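Local coordinates for Thg1-like uncharacterized protein (Bacillus thuringiensis, PDB 4KGM) that probably adds nucleotides to tRNA in the manner of tRNA(His) guanylyltransferase, using a polymerase palm-like catalytic domain that binds ATP and magnesium, at residues A50-E55 / E114-K119. Sequence-based numbering, arbitrary orientation.
Sequences AEAFWE and EVMREK
Ala52 and Val115 mark the register of two roughly antiparallel helical segments, 50-55 and 114-119, whose axes approach to 9.6 Å at an angle of 149° between their N-to-C directions. The contact is apolar, with no hydrogen bond across it. The methyl of Ala52 points at the partner helix and is met from two directions: Val115 CG1 lies against its flank, 4.0 Å from Ala52 CB and 4.1 Å from Ala52 CA, while Met116 SD faces its end, 3.7 Å from Ala52 CB. Alanine suits a place where the CA atoms of Ala52 and Val115 are 6.1 Å apart and a methyl already touches both partners. Branching at CB lets Val115 serve two residues about one helical turn apart: CG1, anti to the backbone N (chi1 170°), goes to Ala52, and CG2 lies 4.3 Å from Glu55 CB. In the palm-like catalytic domain, helices 47-63 and 97-119 thus pack side by side close to the nucleotide site, the Met116 side chain being about 8 Å from bound ATP. Flexible and unbranched at CB, Met116 bends at chi2 (64°) and sets its sulfur nearly in line with the alanine CA–CB bond. Glu55 suits the partly exposed margin, since its CB can pack against valine while its carboxylate makes a long, weak ion pair with Lys58. On another side of helix 47-63, Phe53 stacks on His72 and touches Asp75, a magnesium ligand.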
ATOM      1  N   ALA A  50     -22.367  27.838   1.363  1.00 43.10           N
ATOM      2  CA  ALA A  50     -20.955  28.183   1.445  1.00 41.69           C
ATOM      3  C   ALA A  50     -20.513  28.445   2.884  1.00 42.08           C
ATOM      4  O   ALA A  50     -19.423  28.045   3.284  1.00 45.79           O
ATOM      5  CB  ALA A  50     -20.652  29.384   0.566  1.00 40.29           C
ATOM      6  N   GLU A  51     -21.363  29.111   3.659  1.00 43.49           N
ATOM      7  CA  GLU A  51     -21.048  29.415   5.052  1.00 46.37           C
ATOM      8  C   GLU A  51     -21.147  28.179   5.942  1.00 45.85           C
ATOM      9  O   GLU A  51     -20.649  28.173   7.070  1.00 44.60           O
ATOM     10  CB  GLU A  51     -21.953  30.527   5.587  1.00 48.72           C
ATOM     11  CG  GLU A  51     -21.637  31.901   5.023  1.00 55.34           C
ATOM     12  CD  GLU A  51     -22.525  32.988   5.596  1.00 63.62           C
ATOM     13  OE1 GLU A  51     -23.334  32.685   6.498  1.00 60.31           O
ATOM     14  OE2 GLU A  51     -22.412  34.147   5.140  1.00 62.89           O
ATOM     15  N   ALA A  52     -21.799  27.139   5.435  1.00 43.18           N
ATOM     16  CA  ALA A  52     -21.893  25.873   6.149  1.00 41.26           C
ATOM     17  C   ALA A  52     -20.594  25.091   5.980  1.00 46.65           C
ATOM     18  O   ALA A  52     -20.175  24.359   6.879  1.00 32.01           O
ATOM     19  CB  ALA A  52     -23.075  25.063   5.646  1.00 37.91           C
ATOM     20  N   PHE A  53     -19.964  25.252   4.819  1.00 35.74           N
ATOM     21  CA  PHE A  53     -18.657  24.661   4.566  1.00 38.65           C
ATOM     22  C   PHE A  53     -17.586  25.388   5.368  1.00 42.51           C
ATOM     23  O   PHE A  53     -16.642  24.773   5.865  1.00 37.76           O
ATOM     24  CB  PHE A  53     -18.310  24.718   3.078  1.00 31.94           C
ATOM     25  CG  PHE A  53     -18.862  23.571   2.280  1.00 38.04           C
ATOM     26  CD1 PHE A  53     -18.272  22.319   2.341  1.00 31.26           C
ATOM     27  CD2 PHE A  53     -19.964  23.746   1.457  1.00 37.90           C
ATOM     28  CE1 PHE A  53     -18.774  21.264   1.607  1.00 36.32           C
ATOM     29  CE2 PHE A  53     -20.470  22.694   0.718  1.00 31.52           C
ATOM     30  CZ  PHE A  53     -19.875  21.451   0.795  1.00 36.87           C
ATOM     31  N   TRP A  54     -17.740  26.702   5.491  1.00 41.08           N
ATOM     32  CA  TRP A  54     -16.767  27.520   6.205  1.00 46.16           C
ATOM     33  C   TRP A  54     -16.746  27.177   7.690  1.00 40.93           C
ATOM     34  O   TRP A  54     -15.689  27.171   8.318  1.00 39.66           O
ATOM     35  CB  TRP A  54     -17.055  29.008   5.996  1.00 43.91           C
ATOM     36  CG  TRP A  54     -17.003  29.424   4.557  1.00 43.85           C
ATOM     37  CD1 TRP A  54     -16.498  28.706   3.512  1.00 40.47           C
ATOM     38  CD2 TRP A  54     -17.488  30.654   4.000  1.00 49.26           C
ATOM     39  NE1 TRP A  54     -16.635  29.411   2.342  1.00 48.58           N
ATOM     40  CE2 TRP A  54     -17.238  30.611   2.615  1.00 53.93           C
ATOM     41  CE3 TRP A  54     -18.105  31.786   4.540  1.00 49.33           C
ATOM     42  CZ2 TRP A  54     -17.585  31.657   1.761  1.00 54.19           C
ATOM     43  CZ3 TRP A  54     -18.447  32.824   3.691  1.00 45.66           C
ATOM     44  CH2 TRP A  54     -18.186  32.752   2.318  1.00 48.24           C
ATOM     45  N   GLU A  55     -17.918  26.888   8.246  1.00 42.00           N
ATOM     46  CA  GLU A  55     -18.011  26.457   9.636  1.00 42.13           C
ATOM     47  C   GLU A  55     -17.464  25.044   9.778  1.00 38.95           C
ATOM     48  O   GLU A  55     -16.905  24.683  10.813  1.00 37.73           O
ATOM     49  CB  GLU A  55     -19.456  26.521  10.131  1.00 38.80           C
ATOM     50  CG  GLU A  55     -19.961  27.932  10.357  1.00 43.56           C
ATOM     51  CD  GLU A  55     -19.128  28.687  11.375  1.00 51.24           C
ATOM     52  OE1 GLU A  55     -19.049  28.232  12.536  1.00 55.66           O
ATOM     53  OE2 GLU A  55     -18.545  29.732  11.013  1.00 45.52           O
ATOM     54  N   GLU A 114     -25.108  19.212  10.850  1.00 36.45           N
ATOM     55  CA  GLU A 114     -25.625  19.952  11.999  1.00 32.29           C
ATOM     56  C   GLU A 114     -26.008  21.383  11.634  1.00 39.46           C
ATOM     57  O   GLU A 114     -27.122  21.828  11.911  1.00 37.25           O
ATOM     58  CB  GLU A 114     -24.600  19.975  13.134  1.00 29.27           C
ATOM     59  CG  GLU A 114     -24.945  20.961  14.244  1.00 33.53           C
ATOM     60  CD  GLU A 114     -23.868  21.059  15.307  1.00 35.51           C
ATOM     61  OE1 GLU A 114     -23.967  20.341  16.326  1.00 38.01           O
ATOM     62  OE2 GLU A 114     -22.925  21.859  15.130  1.00 29.07           O
ATOM     63  N   VAL A 115     -25.074  22.096  11.013  1.00 38.37           N
ATOM     64  CA  VAL A 115     -25.287  23.486  10.628  1.00 42.92           C
ATOM     65  C   VAL A 115     -26.385  23.622   9.576  1.00 41.57           C
ATOM     66  O   VAL A 115     -27.238  24.507   9.662  1.00 44.51           O
ATOM     67  CB  VAL A 115     -23.983  24.122  10.096  1.00 37.00           C
ATOM     68  CG1 VAL A 115     -24.260  25.483   9.468  1.00 36.19           C
ATOM     69  CG2 VAL A 115     -22.960  24.241  11.214  1.00 35.82           C
ATOM     70  N   MET A 116     -26.368  22.733   8.591  1.00 36.88           N
ATOM     71  CA  MET A 116     -27.303  22.816   7.477  1.00 41.44           C
ATOM     72  C   MET A 116     -28.743  22.539   7.905  1.00 42.79           C
ATOM     73  O   MET A 116     -29.685  23.036   7.290  1.00 41.42           O
ATOM     74  CB  MET A 116     -26.886  21.861   6.358  1.00 31.93           C
ATOM     75  CG  MET A 116     -27.245  22.355   4.972  1.00 41.67           C
ATOM     76  SD  MET A 116     -26.379  23.875   4.531  1.00 48.71           S
ATOM     77  CE  MET A 116     -27.209  24.292   3.003  1.00 49.06           C
ATOM     78  N   ARG A 117     -28.907  21.756   8.962  1.00 41.72           N
ATOM     79  CA  ARG A 117     -30.236  21.439   9.458  1.00 44.71           C
ATOM     80  C   ARG A 117     -30.923  22.721   9.901  1.00 50.60           C
ATOM     81  O   ARG A 117     -32.127  22.894   9.714  1.00 55.51           O
ATOM     82  CB  ARG A 117     -30.154  20.453  10.623  1.00 41.85           C
ATOM     83  CG  ARG A 117     -30.113  18.993  10.200  1.00 50.10           C
ATOM     84  CD  ARG A 117     -31.040  18.733   9.025  1.00 49.84           C
ATOM     85  NE  ARG A 117     -31.457  17.335   8.955  1.00 56.57           N
ATOM     86  CZ  ARG A 117     -31.081  16.491   8.000  1.00 50.66           C
ATOM     87  NH1 ARG A 117     -30.074  16.802   7.195  1.00 45.77           N
ATOM     88  NH2 ARG A 117     -31.711  15.333   7.851  1.00 44.86           N
ATOM     89  N   GLU A 118     -30.144  23.612  10.504  1.00 43.47           N
ATOM     90  CA  GLU A 118     -30.684  24.807  11.145  1.00 46.34           C
ATOM     91  C   GLU A 118     -31.646  25.542  10.218  1.00 49.20           C
ATOM     92  O   GLU A 118     -32.782  25.835  10.590  1.00 50.00           O
ATOM     93  CB  GLU A 118     -29.557  25.754  11.564  1.00 48.12           C
ATOM     94  CG  GLU A 118     -28.564  25.165  12.551  1.00 52.24           C
ATOM     95  CD  GLU A 118     -27.441  26.130  12.888  1.00 60.44           C
ATOM     96  OE1 GLU A 118     -26.419  25.682  13.450  1.00 62.17           O
ATOM     97  OE2 GLU A 118     -27.580  27.336  12.592  1.00 60.91           O
ATOM     98  N   LYS A 119     -31.181  25.837   9.009  1.00 49.97           N
ATOM     99  CA  LYS A 119     -31.973  26.598   8.049  1.00 51.12           C
ATOM    100  C   LYS A 119     -32.641  25.697   7.016  1.00 58.24           C
ATOM    101  O   LYS A 119     -33.524  26.136   6.279  1.00 67.83           O
ATOM    102  CB  LYS A 119     -31.100  27.641   7.347  1.00 42.12           C
TER